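Local coordinates for cytoplasmic Protein STM1381 (PDB 3SOZ) that is of unknown function but belongs to a family of putative glutamine amidotransferases and probably shares their fold, with no activity established for it, at residues 11-16 with 30-35; 56-61 with 86-91; 106-111 with 211-216. All blocks are in the same frame, centred on the assembly; numbering follows the deposited sequence.

Contact 1 (11-16 with 30-35)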
ATOM      1  N   GLU A  11      -8.934  12.440 -16.152  1.00 54.01           N
ATOM      2  CA  GLU A  11      -9.717  13.353 -15.292  1.00 54.03           C
ATOM      3  C   GLU A  11      -8.810  14.395 -14.699  1.00 52.93           C
ATOM      4  O   GLU A  11      -7.614  14.151 -14.555  1.00 53.73           O
ATOM      5  CB  GLU A  11     -10.331  12.605 -14.112  1.00 54.29           C
ATOM      6  CG  GLU A  11     -11.811  12.316 -14.186  1.00 58.44           C
ATOM      7  CD  GLU A  11     -12.685  13.506 -13.845  1.00 61.99           C
ATOM      8  OE1 GLU A  11     -12.127  14.626 -13.734  1.00 64.30           O
ATOM      9  OE2 GLU A  11     -13.933  13.331 -13.714  1.00 63.59           O
ATOM     10  N   SER A  12      -9.384  15.553 -14.384  1.00 51.29           N
ATOM     11  CA  SER A  12      -8.858  16.469 -13.350  1.00 49.61           C
ATOM     12  C   SER A  12      -8.747  15.815 -11.977  1.00 47.32           C
ATOM     13  O   SER A  12      -9.502  14.930 -11.680  1.00 46.48           O
ATOM     14  CB  SER A  12      -9.820  17.634 -13.197  1.00 49.46           C
ATOM     15  OG  SER A  12      -9.811  18.379 -14.384  1.00 52.68           O
ATOM     16  N   TRP A  13      -7.824  16.280 -11.133  1.00 46.41           N
ATOM     17  CA  TRP A  13      -7.787  15.848  -9.711  1.00 44.33           C
ATOM     18  C   TRP A  13      -8.802  16.693  -9.005  1.00 43.58           C
ATOM     19  O   TRP A  13      -8.893  17.899  -9.312  1.00 43.97           O
ATOM     20  CB  TRP A  13      -6.411  16.050  -9.055  1.00 43.44           C
ATOM     21  CG  TRP A  13      -5.363  15.063  -9.502  1.00 42.80           C
ATOM     22  CD1 TRP A  13      -4.463  15.250 -10.489  1.00 42.95           C
ATOM     23  CD2 TRP A  13      -5.114  13.735  -8.977  1.00 40.03           C
ATOM     24  NE1 TRP A  13      -3.680  14.129 -10.631  1.00 40.70           N
ATOM     25  CE2 TRP A  13      -4.058  13.190  -9.711  1.00 39.12           C
ATOM     26  CE3 TRP A  13      -5.698  12.961  -7.968  1.00 41.55           C
ATOM     27  CZ2 TRP A  13      -3.558  11.904  -9.485  1.00 39.24           C
ATOM     28  CZ3 TRP A  13      -5.211  11.668  -7.745  1.00 42.67           C
ATOM     29  CH2 TRP A  13      -4.136  11.163  -8.499  1.00 41.14           C
ATOM     30  N   HIS A  14      -9.571  16.106  -8.082  1.00 42.20           N
ATOM     31  CA  HIS A  14     -10.372  16.952  -7.172  1.00 41.27           C
ATOM     32  C   HIS A  14      -9.546  17.121  -5.904  1.00 39.83           C
ATOM     33  O   HIS A  14      -8.966  16.170  -5.430  1.00 40.23           O
ATOM     34  CB  HIS A  14     -11.781  16.372  -6.881  1.00 41.51           C
ATOM     35  CG  HIS A  14     -12.478  17.069  -5.755  1.00 43.37           C
ATOM     36  ND1 HIS A  14     -12.452  16.597  -4.454  1.00 42.61           N
ATOM     37  CD2 HIS A  14     -13.116  18.266  -5.709  1.00 42.92           C
ATOM     38  CE1 HIS A  14     -13.082  17.454  -3.669  1.00 43.17           C
ATOM     39  NE2 HIS A  14     -13.469  18.489  -4.403  1.00 43.20           N
ATOM     40  N   ILE A  15      -9.458  18.313  -5.360  1.00 38.87           N
ATOM     41  CA  ILE A  15      -8.644  18.481  -4.153  1.00 39.06           C
ATOM     42  C   ILE A  15      -9.509  18.811  -2.953  1.00 38.89           C
ATOM     43  O   ILE A  15     -10.245  19.803  -2.979  1.00 38.35           O
ATOM     44  CB  ILE A  15      -7.591  19.621  -4.336  1.00 39.46           C
ATOM     45  CG1 ILE A  15      -6.688  19.381  -5.576  1.00 39.33           C
ATOM     46  CG2 ILE A  15      -6.735  19.817  -3.105  1.00 39.42           C
ATOM     47  CD1 ILE A  15      -5.683  18.321  -5.423  1.00 41.22           C
ATOM     48  N   HIS A  16      -9.424  18.008  -1.891  1.00 38.39           N
ATOM     49  CA  HIS A  16     -10.153  18.378  -0.678  1.00 39.00           C
ATOM     50  C   HIS A  16      -9.198  18.732   0.445  1.00 38.52           C
ATOM     51  O   HIS A  16      -8.382  17.898   0.824  1.00 39.51           O
ATOM     52  CB  HIS A  16     -11.120  17.264  -0.211  1.00 39.75           C
ATOM     53  CG  HIS A  16     -11.918  17.657   0.986  1.00 40.75           C
ATOM     54  ND1 HIS A  16     -12.931  18.594   0.926  1.00 42.71           N
ATOM     55  CD2 HIS A  16     -11.814  17.299   2.283  1.00 40.89           C
ATOM     56  CE1 HIS A  16     -13.403  18.809   2.140  1.00 41.33           C
ATOM     57  NE2 HIS A  16     -12.755  18.022   2.979  1.00 40.97           N
ATOM     58  N   LYS A  30     -11.113  22.118  -4.403  1.00 41.47           N
ATOM     59  CA  LYS A  30     -10.951  22.620  -5.751  1.00 45.09           C
ATOM     60  C   LYS A  30     -10.596  21.519  -6.709  1.00 47.26           C
ATOM     61  O   LYS A  30     -10.657  20.336  -6.393  1.00 47.29           O
ATOM     62  CB  LYS A  30      -9.908  23.737  -5.801  1.00 44.20           C
ATOM     63  CG  LYS A  30      -8.720  23.472  -4.898  1.00 46.82           C
ATOM     64  CD  LYS A  30      -7.430  23.243  -5.628  1.00 47.81           C
ATOM     65  CE  LYS A  30      -6.848  24.602  -6.062  1.00 50.59           C
ATOM     66  NZ  LYS A  30      -6.171  24.473  -7.386  1.00 49.18           N
ATOM     67  N   TYR A  31     -10.241  21.937  -7.904  1.00 51.24           N
ATOM     68  CA  TYR A  31      -9.912  21.032  -8.964  1.00 55.06           C
ATOM     69  C   TYR A  31      -8.561  21.392  -9.442  1.00 57.06           C
ATOM     70  O   TYR A  31      -8.144  22.545  -9.374  1.00 56.91           O
ATOM     71  CB  TYR A  31     -10.922  21.203 -10.067  1.00 55.59           C
ATOM     72  CG  TYR A  31     -12.134  20.360  -9.821  1.00 60.34           C
ATOM     73  CD1 TYR A  31     -12.076  18.983 -10.056  1.00 66.18           C
ATOM     74  CD2 TYR A  31     -13.310  20.899  -9.290  1.00 61.88           C
ATOM     75  CE1 TYR A  31     -13.159  18.178  -9.825  1.00 67.86           C
ATOM     76  CE2 TYR A  31     -14.393  20.104  -9.050  1.00 63.43           C
ATOM     77  CZ  TYR A  31     -14.313  18.739  -9.329  1.00 68.66           C
ATOM     78  OH  TYR A  31     -15.383  17.885  -9.109  1.00 73.82           O
ATOM     79  N   GLU A  32      -7.829  20.408  -9.907  1.00 60.60           N
ATOM     80  CA  GLU A  32      -6.566  20.769 -10.444  1.00 63.38           C
ATOM     81  C   GLU A  32      -6.733  21.002 -11.897  1.00 66.05           C
ATOM     82  O   GLU A  32      -7.098  22.102 -12.292  1.00 67.13           O
ATOM     83  CB  GLU A  32      -5.475  19.814 -10.055  1.00 63.05           C
ATOM     84  CG  GLU A  32      -4.766  20.357  -8.816  1.00 62.78           C
ATOM     85  CD  GLU A  32      -3.735  19.403  -8.248  1.00 64.54           C
ATOM     86  OE1 GLU A  32      -3.551  18.269  -8.791  1.00 65.94           O
ATOM     87  OE2 GLU A  32      -3.122  19.794  -7.232  1.00 63.75           O
ATOM     88  N   GLU A  33      -6.520  19.989 -12.707  1.00 69.31           N
ATOM     89  CA  GLU A  33      -6.591  20.181 -14.153  1.00 72.13           C
ATOM     90  C   GLU A  33      -6.100  18.892 -14.711  1.00 73.70           C
ATOM     91  O   GLU A  33      -5.252  18.218 -14.081  1.00 74.15           O
ATOM     92  CB  GLU A  33      -5.720  21.344 -14.635  1.00 72.22           C
ATOM     93  CG  GLU A  33      -5.960  21.707 -16.099  1.00 76.34           C
ATOM     94  CD  GLU A  33      -6.085  23.222 -16.362  1.00 81.73           C
ATOM     95  OE1 GLU A  33      -6.389  23.988 -15.399  1.00 83.12           O
ATOM     96  OE2 GLU A  33      -5.901  23.634 -17.543  1.00 81.00           O
ATOM     97  N   GLY A  34      -6.688  18.512 -15.852  1.00 75.48           N
ATOM     98  CA  GLY A  34      -6.353  17.269 -16.542  1.00 76.92           C
ATOM     99  C   GLY A  34      -5.399  17.594 -17.665  1.00 77.97           C
ATOM    100  O   GLY A  34      -4.511  18.444 -17.526  1.00 77.82           O
ATOM    101  N   ALA A  35      -5.595  16.929 -18.793  1.00 79.05           N
ATOM    102  CA  ALA A  35      -4.675  17.073 -19.901  1.00 79.76           C
ATOM    103  C   ALA A  35      -5.082  18.190 -20.876  1.00 80.19           C
ATOM    104  O   ALA A  35      -4.728  18.146 -22.045  1.00 80.08           O
ATOM    105  CB  ALA A  35      -4.515  15.733 -20.601  1.00 79.85           C
TER
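H14 and Y31 face each other as a non-hydrogen-bonded antiparallel pair, and their rings form a T-shaped stack: the imidazole turns its edge to the phenol face, centroids 5.2 Å apart and planes at 69°. The atom that makes the approach is H14 CD2, above the Y31 ring near its rim and 3.8 Å from Y31 CZ. H14 holds CG anti to its backbone N (chi1 168°), while Y31 swings its ring back over the W13-H14 backbone.

Next along the ladder, I15 and K30 are a hydrogen-bonded pair. I15 N gives a straight bond to K30 O (2.6 Å), and K30 N returns one to I15 O (2.9 Å). One step toward the base of the hairpin, E32 N donates to W13 O at 2.8 Å. On the side of I15 and K30 the packing is close: K30 CD lies alongside I15 CB at 3.8 Å, and I15 CD1 meets the carboxylate of E32, whose other oxygen stands obliquely by W13 CD1.

The S12, E33 and G34 end is looser, with no bond between the segments: S12 OG nears G34 N at too poor an angle, and E33 is exposed, its CB leading away from 11-16. The whole is the base of a beta hairpin, strands 14-21 and 24-31, an arm that packs against a second subunit, with H14 on S20 of that chain.

Contact 2 (56-61 with 86-91); sequences IVQTRF and LQNRTF
Two short helices meet here end to end: the last turn of helix 56-59 presents Q58 to the first turn of helix 88-91, which begins right after Q87 at its N-cap position. The bond that joins them is N88 N to Q58 O, 2.7 Å and nearly straight at 176°, with the donor in the carbonyl plane. N88 is the first residue of its helix, where backbone N-H groups have no partner within the helix, and the carbonyl of a different helix takes that place.

Around this bond the side chains close in. Q87 lays its aliphatic part against the same turn, CB 3.4 Å from Q58 O and CG 3.4 Å from V57 O. Beyond CG its chain runs out extended and crosses the F61 side chain at about a right angle, near F61 CB; A100 and I97 pack on it too. On the other flank N88 brings its CG over the Q58 carbonyl because that atom stands beside the backbone N (chi1 -62°). Its ND2 then rests 3.7 Å from Q58 CB, while its OD1 lies by T59 CG2. The hydroxyl of T59 is turned elsewhere, bonding to H55 O.

The amides of Q58 and N88 cross with planes 62° apart and do not bond directly. A water spans them, donating to Q58 OE1 (3.0 Å) and to N88 OD1 (3.2 Å). The direct backbone bond and this water bridge between two carbonyl oxygens are thus the polar links of the helix junction, beside the close packing of Q87 and N88 on the turn, and the N-terminal end of helix 88-91 probably polarises the Q58 carbonyl further.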
ATOM      1  N   ILE A  56     -17.490   9.490 -16.341  1.00 60.02           N
ATOM      2  CA  ILE A  56     -18.146   8.853 -17.479  1.00 59.33           C
ATOM      3  C   ILE A  56     -17.764   7.386 -17.498  1.00 58.00           C
ATOM      4  O   ILE A  56     -18.629   6.537 -17.616  1.00 57.91           O
ATOM      5  CB  ILE A  56     -18.036   9.596 -18.826  1.00 59.89           C
ATOM      6  CG1 ILE A  56     -18.939  10.853 -18.784  1.00 61.59           C
ATOM      7  CG2 ILE A  56     -18.467   8.657 -19.984  1.00 58.83           C
ATOM      8  CD1 ILE A  56     -18.787  11.831 -20.023  1.00 65.75           C
ATOM      9  N   VAL A  57     -16.490   7.089 -17.284  1.00 57.38           N
ATOM     10  CA  VAL A  57     -16.079   5.712 -17.021  1.00 56.58           C
ATOM     11  C   VAL A  57     -16.855   5.071 -15.882  1.00 56.83           C
ATOM     12  O   VAL A  57     -17.188   3.897 -15.963  1.00 56.98           O
ATOM     13  CB  VAL A  57     -14.631   5.597 -16.631  1.00 56.23           C
ATOM     14  CG1 VAL A  57     -14.250   4.126 -16.587  1.00 55.89           C
ATOM     15  CG2 VAL A  57     -13.716   6.396 -17.570  1.00 55.99           C
ATOM     16  N   GLN A  58     -17.155   5.840 -14.833  1.00 56.86           N
ATOM     17  CA  GLN A  58     -17.697   5.269 -13.613  1.00 57.24           C
ATOM     18  C   GLN A  58     -19.196   4.939 -13.684  1.00 58.48           C
ATOM     19  O   GLN A  58     -19.695   4.074 -12.923  1.00 58.49           O
ATOM     20  CB  GLN A  58     -17.453   6.216 -12.460  1.00 56.67           C
ATOM     21  CG  GLN A  58     -16.073   6.160 -11.922  1.00 55.21           C
ATOM     22  CD  GLN A  58     -15.910   7.026 -10.691  1.00 52.86           C
ATOM     23  OE1 GLN A  58     -16.148   8.245 -10.728  1.00 54.33           O
ATOM     24  NE2 GLN A  58     -15.482   6.411  -9.598  1.00 48.20           N
ATOM     25  N   THR A  59     -19.888   5.658 -14.574  1.00 59.12           N
ATOM     26  CA  THR A  59     -21.343   5.572 -14.767  1.00 59.85           C
ATOM     27  C   THR A  59     -21.781   4.977 -16.147  1.00 61.19           C
ATOM     28  O   THR A  59     -22.592   4.073 -16.162  1.00 60.53           O
ATOM     29  CB  THR A  59     -22.009   6.961 -14.604  1.00 59.43           C
ATOM     30  OG1 THR A  59     -21.478   7.842 -15.594  1.00 58.36           O
ATOM     31  CG2 THR A  59     -21.780   7.561 -13.190  1.00 57.76           C
ATOM     32  N   ARG A  60     -21.249   5.493 -17.269  1.00 62.58           N
ATOM     33  CA  ARG A  60     -21.700   5.161 -18.647  1.00 64.28           C
ATOM     34  C   ARG A  60     -20.649   4.415 -19.478  1.00 64.98           C
ATOM     35  O   ARG A  60     -20.528   4.667 -20.680  1.00 65.42           O
ATOM     36  CB  ARG A  60     -22.011   6.437 -19.461  1.00 64.49           C
ATOM     37  CG  ARG A  60     -23.215   7.328 -19.104  1.00 67.83           C
ATOM     38  CD  ARG A  60     -23.259   8.485 -20.160  1.00 75.45           C
ATOM     39  NE  ARG A  60     -24.074   9.685 -19.843  1.00 82.64           N
ATOM     40  CZ  ARG A  60     -25.057  10.198 -20.617  1.00 86.49           C
ATOM     41  NH1 ARG A  60     -25.404   9.619 -21.779  1.00 87.29           N
ATOM     42  NH2 ARG A  60     -25.714  11.300 -20.234  1.00 85.36           N
ATOM     43  N   PHE A  61     -19.858   3.528 -18.885  1.00 66.11           N
ATOM     44  CA  PHE A  61     -18.771   2.920 -19.678  1.00 66.33           C
ATOM     45  C   PHE A  61     -19.248   1.872 -20.691  1.00 67.91           C
ATOM     46  O   PHE A  61     -19.900   0.917 -20.291  1.00 68.71           O
ATOM     47  CB  PHE A  61     -17.645   2.324 -18.828  1.00 64.75           C
ATOM     48  CG  PHE A  61     -16.454   1.921 -19.653  1.00 61.30           C
ATOM     49  CD1 PHE A  61     -15.578   2.880 -20.149  1.00 58.39           C
ATOM     50  CD2 PHE A  61     -16.235   0.608 -19.981  1.00 59.24           C
ATOM     51  CE1 PHE A  61     -14.498   2.522 -20.949  1.00 57.97           C
ATOM     52  CE2 PHE A  61     -15.123   0.228 -20.780  1.00 58.26           C
ATOM     53  CZ  PHE A  61     -14.268   1.190 -21.266  1.00 57.21           C
ATOM     54  N   LEU A  86     -14.288  -1.130 -10.834  1.00 49.62           N
ATOM     55  CA  LEU A  86     -15.307  -0.855  -9.812  1.00 50.38           C
ATOM     56  C   LEU A  86     -16.183   0.347 -10.174  1.00 50.57           C
ATOM     57  O   LEU A  86     -16.146   1.387  -9.494  1.00 52.11           O
ATOM     58  CB  LEU A  86     -14.658  -0.684  -8.439  1.00 50.19           C
ATOM     59  CG  LEU A  86     -13.801  -1.909  -8.097  1.00 52.23           C
ATOM     60  CD1 LEU A  86     -12.950  -1.640  -6.860  1.00 55.12           C
ATOM     61  CD2 LEU A  86     -14.633  -3.149  -7.868  1.00 52.63           C
ATOM     62  N   GLN A  87     -16.961   0.204 -11.248  1.00 49.98           N
ATOM     63  CA  GLN A  87     -17.856   1.262 -11.709  1.00 49.46           C
ATOM     64  C   GLN A  87     -18.984   1.375 -10.691  1.00 49.00           C
ATOM     65  O   GLN A  87     -19.131   0.489  -9.823  1.00 48.27           O
ATOM     66  CB  GLN A  87     -18.378   0.934 -13.102  1.00 49.78           C
ATOM     67  CG  GLN A  87     -17.327   0.966 -14.211  1.00 51.37           C
ATOM     68  CD  GLN A  87     -17.789   0.290 -15.507  1.00 54.41           C
ATOM     69  OE1 GLN A  87     -17.094  -0.557 -16.042  1.00 55.57           O
ATOM     70  NE2 GLN A  87     -18.950   0.686 -16.020  1.00 55.71           N
ATOM     71  N   ASN A  88     -19.765   2.447 -10.758  1.00 48.66           N
ATOM     72  CA  ASN A  88     -20.708   2.696  -9.673  1.00 49.75           C
ATOM     73  C   ASN A  88     -21.717   1.563  -9.499  1.00 51.10           C
ATOM     74  O   ASN A  88     -22.049   1.181  -8.381  1.00 50.96           O
ATOM     75  CB  ASN A  88     -21.438   4.001  -9.868  1.00 49.28           C
ATOM     76  CG  ASN A  88     -20.533   5.217  -9.868  1.00 50.40           C
ATOM     77  OD1 ASN A  88     -20.987   6.305 -10.226  1.00 52.92           O
ATOM     78  ND2 ASN A  88     -19.268   5.066  -9.465  1.00 51.24           N
ATOM     79  N   ARG A  89     -22.153   0.996 -10.627  1.00 53.29           N
ATOM     80  CA  ARG A  89     -23.146  -0.047 -10.664  1.00 54.91           C
ATOM     81  C   ARG A  89     -22.622  -1.339 -10.098  1.00 54.78           C
ATOM     82  O   ARG A  89     -23.390  -2.100  -9.563  1.00 55.39           O
ATOM     83  CB  ARG A  89     -23.695  -0.262 -12.083  1.00 56.96           C
ATOM     84  CG  ARG A  89     -24.605   0.875 -12.614  1.00 60.74           C
ATOM     85  CD  ARG A  89     -25.609   0.384 -13.654  1.00 69.91           C
ATOM     86  NE  ARG A  89     -26.070   1.504 -14.493  1.00 78.69           N
ATOM     87  CZ  ARG A  89     -27.303   1.673 -14.994  1.00 80.59           C
ATOM     88  NH1 ARG A  89     -28.278   0.794 -14.743  1.00 80.70           N
ATOM     89  NH2 ARG A  89     -27.559   2.744 -15.753  1.00 80.04           N
ATOM     90  N   THR A  90     -21.326  -1.593 -10.191  1.00 55.14           N
ATOM     91  CA  THR A  90     -20.745  -2.790  -9.562  1.00 55.26           C
ATOM     92  C   THR A  90     -20.572  -2.551  -8.108  1.00 55.42           C
ATOM     93  O   THR A  90     -21.036  -3.321  -7.280  1.00 55.45           O
ATOM     94  CB  THR A  90     -19.354  -3.121 -10.094  1.00 55.21           C
ATOM     95  OG1 THR A  90     -19.422  -3.407 -11.495  1.00 56.96           O
ATOM     96  CG2 THR A  90     -18.780  -4.321  -9.391  1.00 55.17           C
ATOM     97  N   PHE A  91     -19.883  -1.465  -7.799  1.00 56.51           N
ATOM     98  CA  PHE A  91     -19.500  -1.190  -6.420  1.00 57.28           C
ATOM     99  C   PHE A  91     -20.676  -0.815  -5.461  1.00 58.58           C
ATOM    100  O   PHE A  91     -20.694  -1.242  -4.319  1.00 58.84           O
ATOM    101  CB  PHE A  91     -18.344  -0.163  -6.377  1.00 55.90           C
ATOM    102  CG  PHE A  91     -17.621  -0.124  -5.053  1.00 52.70           C
ATOM    103  CD1 PHE A  91     -16.841  -1.194  -4.635  1.00 51.45           C
ATOM    104  CD2 PHE A  91     -17.734   0.965  -4.219  1.00 48.97           C
ATOM    105  CE1 PHE A  91     -16.188  -1.155  -3.379  1.00 50.05           C
ATOM    106  CE2 PHE A  91     -17.095   0.991  -2.982  1.00 47.95           C
ATOM    107  CZ  PHE A  91     -16.325  -0.069  -2.570  1.00 45.53           C
TER
HETATM  108  O   HOH W   1     -19.042   8.835 -10.816  1.00 50.73           O

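Contact 3 (106-111 with 211-216); sequences DYVAEG and GKVCCF
V108 sets CG1 anti to its backbone N (chi1 169°), and this methyl faces V213 CG2 in a light apolar contact at 4.4 Å. The place is the join between helix 100-109 and the central mixed sheet of an alpha/beta fold, where the helix ends and the chain turns into strand 113-117. That strand runs parallel to 211-216, its neighbour in the sheet, and L114 from it packs against both valines.

The helix is closed by a Schellman motif. G111 is the C-prime residue, and its positive phi of 85° explains the glycine there: its N reaches back to V108 O (2.8 Å, a weak bond), and the N of the following residue bonds to Y107 O. E110 N still makes the ordinary helical bond to D106 O. By this turn the chain is brought level with G211, the start of the strand, and G111 CA and G211 CA come 3.9 Å apart.

Across the contact no conventional hydrogen bond joins the two segments; A109 instead pairs its backbone with K210, just before the strand. Y107 OH bonds to Y71 O. V108 CG1 also lies 4.1 Å from G211 CA, which puts one methyl near both the glycine and V213. At G211 a CB would point across, into V108 O; its absence lets that oxygen come close in a CA-H...O contact, with G211 CA 3.2 Å from V108 O.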
ATOM      1  N   ASP A 106      -9.760  -6.853 -25.572  1.00 65.97           N
ATOM      2  CA  ASP A 106     -10.427  -7.372 -26.744  1.00 65.61           C
ATOM      3  C   ASP A 106     -10.213  -6.391 -27.864  1.00 65.82           C
ATOM      4  O   ASP A 106      -9.644  -6.767 -28.891  1.00 66.34           O
ATOM      5  CB  ASP A 106     -11.923  -7.616 -26.475  1.00 65.46           C
ATOM      6  CG  ASP A 106     -12.176  -8.919 -25.680  1.00 65.94           C
ATOM      7  OD1 ASP A 106     -11.215  -9.603 -25.238  1.00 63.44           O
ATOM      8  OD2 ASP A 106     -13.353  -9.269 -25.490  1.00 67.81           O
ATOM      9  N   TYR A 107     -10.604  -5.132 -27.650  1.00 65.57           N
ATOM     10  CA  TYR A 107     -10.444  -4.078 -28.650  1.00 65.35           C
ATOM     11  C   TYR A 107      -9.053  -4.038 -29.268  1.00 65.71           C
ATOM     12  O   TYR A 107      -8.909  -3.983 -30.486  1.00 66.24           O
ATOM     13  CB  TYR A 107     -10.760  -2.731 -28.026  1.00 65.69           C
ATOM     14  CG  TYR A 107     -10.261  -1.534 -28.803  1.00 65.64           C
ATOM     15  CD1 TYR A 107      -8.989  -1.036 -28.588  1.00 66.78           C
ATOM     16  CD2 TYR A 107     -11.074  -0.882 -29.722  1.00 66.42           C
ATOM     17  CE1 TYR A 107      -8.506   0.057 -29.287  1.00 67.73           C
ATOM     18  CE2 TYR A 107     -10.609   0.226 -30.438  1.00 68.24           C
ATOM     19  CZ  TYR A 107      -9.310   0.691 -30.207  1.00 69.42           C
ATOM     20  OH  TYR A 107      -8.806   1.791 -30.871  1.00 70.18           O
ATOM     21  N   VAL A 108      -8.030  -4.049 -28.422  1.00 65.67           N
ATOM     22  CA  VAL A 108      -6.657  -3.960 -28.887  1.00 65.46           C
ATOM     23  C   VAL A 108      -6.268  -5.174 -29.736  1.00 66.17           C
ATOM     24  O   VAL A 108      -5.757  -5.007 -30.841  1.00 66.44           O
ATOM     25  CB  VAL A 108      -5.662  -3.752 -27.709  1.00 65.29           C
ATOM     26  CG1 VAL A 108      -4.208  -3.919 -28.168  1.00 63.58           C
ATOM     27  CG2 VAL A 108      -5.869  -2.407 -27.092  1.00 63.90           C
ATOM     28  N   ALA A 109      -6.475  -6.379 -29.200  1.00 66.92           N
ATOM     29  CA  ALA A 109      -6.338  -7.639 -29.960  1.00 67.65           C
ATOM     30  C   ALA A 109      -7.008  -7.592 -31.363  1.00 68.35           C
ATOM     31  O   ALA A 109      -6.432  -8.095 -32.325  1.00 68.31           O
ATOM     32  CB  ALA A 109      -6.870  -8.827 -29.144  1.00 66.69           C
ATOM     33  N   GLU A 110      -8.199  -6.982 -31.469  1.00 68.89           N
ATOM     34  CA  GLU A 110      -8.881  -6.794 -32.759  1.00 69.88           C
ATOM     35  C   GLU A 110      -8.284  -5.611 -33.542  1.00 69.43           C
ATOM     36  O   GLU A 110      -8.977  -4.931 -34.323  1.00 70.36           O
ATOM     37  CB  GLU A 110     -10.417  -6.648 -32.596  1.00 70.22           C
ATOM     38  CG  GLU A 110     -11.210  -7.991 -32.490  1.00 74.79           C
ATOM     39  CD  GLU A 110     -11.982  -8.213 -31.124  1.00 81.70           C
ATOM     40  OE1 GLU A 110     -12.957  -7.454 -30.815  1.00 81.98           O
ATOM     41  OE2 GLU A 110     -11.635  -9.177 -30.372  1.00 83.91           O
ATOM     42  N   GLY A 111      -7.000  -5.351 -33.334  1.00 68.42           N
ATOM     43  CA  GLY A 111      -6.330  -4.266 -34.065  1.00 67.16           C
ATOM     44  C   GLY A 111      -6.415  -2.834 -33.539  1.00 65.93           C
ATOM     45  O   GLY A 111      -5.727  -1.964 -34.061  1.00 65.96           O
ATOM     46  N   GLY A 211      -3.006  -5.637 -32.556  1.00 69.11           N
ATOM     47  CA  GLY A 211      -2.950  -4.246 -32.094  1.00 68.90           C
ATOM     48  C   GLY A 211      -1.612  -3.693 -31.656  1.00 68.81           C
ATOM     49  O   GLY A 211      -0.732  -4.437 -31.201  1.00 68.47           O
ATOM     50  N   LYS A 212      -1.483  -2.372 -31.780  1.00 68.81           N
ATOM     51  CA  LYS A 212      -0.293  -1.640 -31.317  1.00 69.48           C
ATOM     52  C   LYS A 212      -0.441  -0.957 -29.927  1.00 68.64           C
ATOM     53  O   LYS A 212      -1.396  -0.201 -29.683  1.00 68.93           O
ATOM     54  CB  LYS A 212       0.075  -0.608 -32.379  1.00 70.02           C
ATOM     55  CG  LYS A 212       0.241  -1.241 -33.761  1.00 74.22           C
ATOM     56  CD  LYS A 212       0.745  -0.243 -34.832  1.00 79.08           C
ATOM     57  CE  LYS A 212       0.253  -0.631 -36.240  1.00 81.03           C
ATOM     58  NZ  LYS A 212      -1.242  -0.417 -36.443  1.00 82.11           N
ATOM     59  N   VAL A 213       0.508  -1.216 -29.029  1.00 67.51           N
ATOM     60  CA  VAL A 213       0.485  -0.640 -27.671  1.00 66.20           C
ATOM     61  C   VAL A 213       1.655   0.277 -27.413  1.00 65.35           C
ATOM     62  O   VAL A 213       2.781   0.011 -27.832  1.00 65.49           O
ATOM     63  CB  VAL A 213       0.545  -1.707 -26.521  1.00 66.23           C
ATOM     64  CG1 VAL A 213      -0.120  -1.166 -25.251  1.00 64.90           C
ATOM     65  CG2 VAL A 213      -0.119  -2.974 -26.911  1.00 66.57           C
ATOM     66  N   CYS A 214       1.398   1.331 -26.655  1.00 64.11           N
ATOM     67  CA  CYS A 214       2.465   2.221 -26.246  1.00 62.98           C
ATOM     68  C   CYS A 214       2.334   2.652 -24.767  1.00 61.91           C
ATOM     69  O   CYS A 214       1.243   2.986 -24.287  1.00 61.21           O
ATOM     70  CB  CYS A 214       2.496   3.417 -27.194  1.00 62.60           C
ATOM     71  SG  CYS A 214       3.735   4.636 -26.845  1.00 65.33           S
ATOM     72  N   CYS A 215       3.465   2.599 -24.067  1.00 60.77           N
ATOM     73  CA  CYS A 215       3.611   3.069 -22.709  1.00 59.75           C
ATOM     74  C   CYS A 215       4.588   4.213 -22.663  1.00 58.74           C
ATOM     75  O   CYS A 215       5.705   4.119 -23.169  1.00 58.57           O
ATOM     76  CB  CYS A 215       4.157   1.970 -21.844  1.00 59.42           C
ATOM     77  SG  CYS A 215       2.967   0.690 -21.656  1.00 64.97           S
ATOM     78  N   PHE A 216       4.156   5.301 -22.051  1.00 57.25           N
ATOM     79  CA  PHE A 216       5.015   6.423 -21.796  1.00 56.31           C
ATOM     80  C   PHE A 216       5.119   6.527 -20.274  1.00 55.59           C
ATOM     81  O   PHE A 216       4.097   6.625 -19.590  1.00 56.05           O
ATOM     82  CB  PHE A 216       4.432   7.697 -22.444  1.00 56.39           C
ATOM     83  CG  PHE A 216       5.236   8.916 -22.172  1.00 56.59           C
ATOM     84  CD1 PHE A 216       6.409   9.160 -22.879  1.00 56.43           C
ATOM     85  CD2 PHE A 216       4.874   9.784 -21.151  1.00 55.23           C
ATOM     86  CE1 PHE A 216       7.187  10.279 -22.584  1.00 55.91           C
ATOM     87  CE2 PHE A 216       5.644  10.899 -20.862  1.00 54.06           C
ATOM     88  CZ  PHE A 216       6.796  11.145 -21.572  1.00 54.77           C
TER

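How the contacts relate
Contact 3 is the buried one, joining the end of helix 100-109 to a central strand by apolar methyls and glycine backbone. Contact 1 lies at the surface, on the opposite side of the chain's centre, about 28 Å from contact 3 between centres; paired backbones, an aromatic stack and charged side chains make it up. Contact 2 is partly buried, with amides and a water where contact 3 has valines. Contacts 1 and 2 both border a second subunit, which contact 3 does not touch. No two contacts share an element, but F61 and Q87 of contact 2 pack on helix 100-109, whose C-terminal end lies in contact 3.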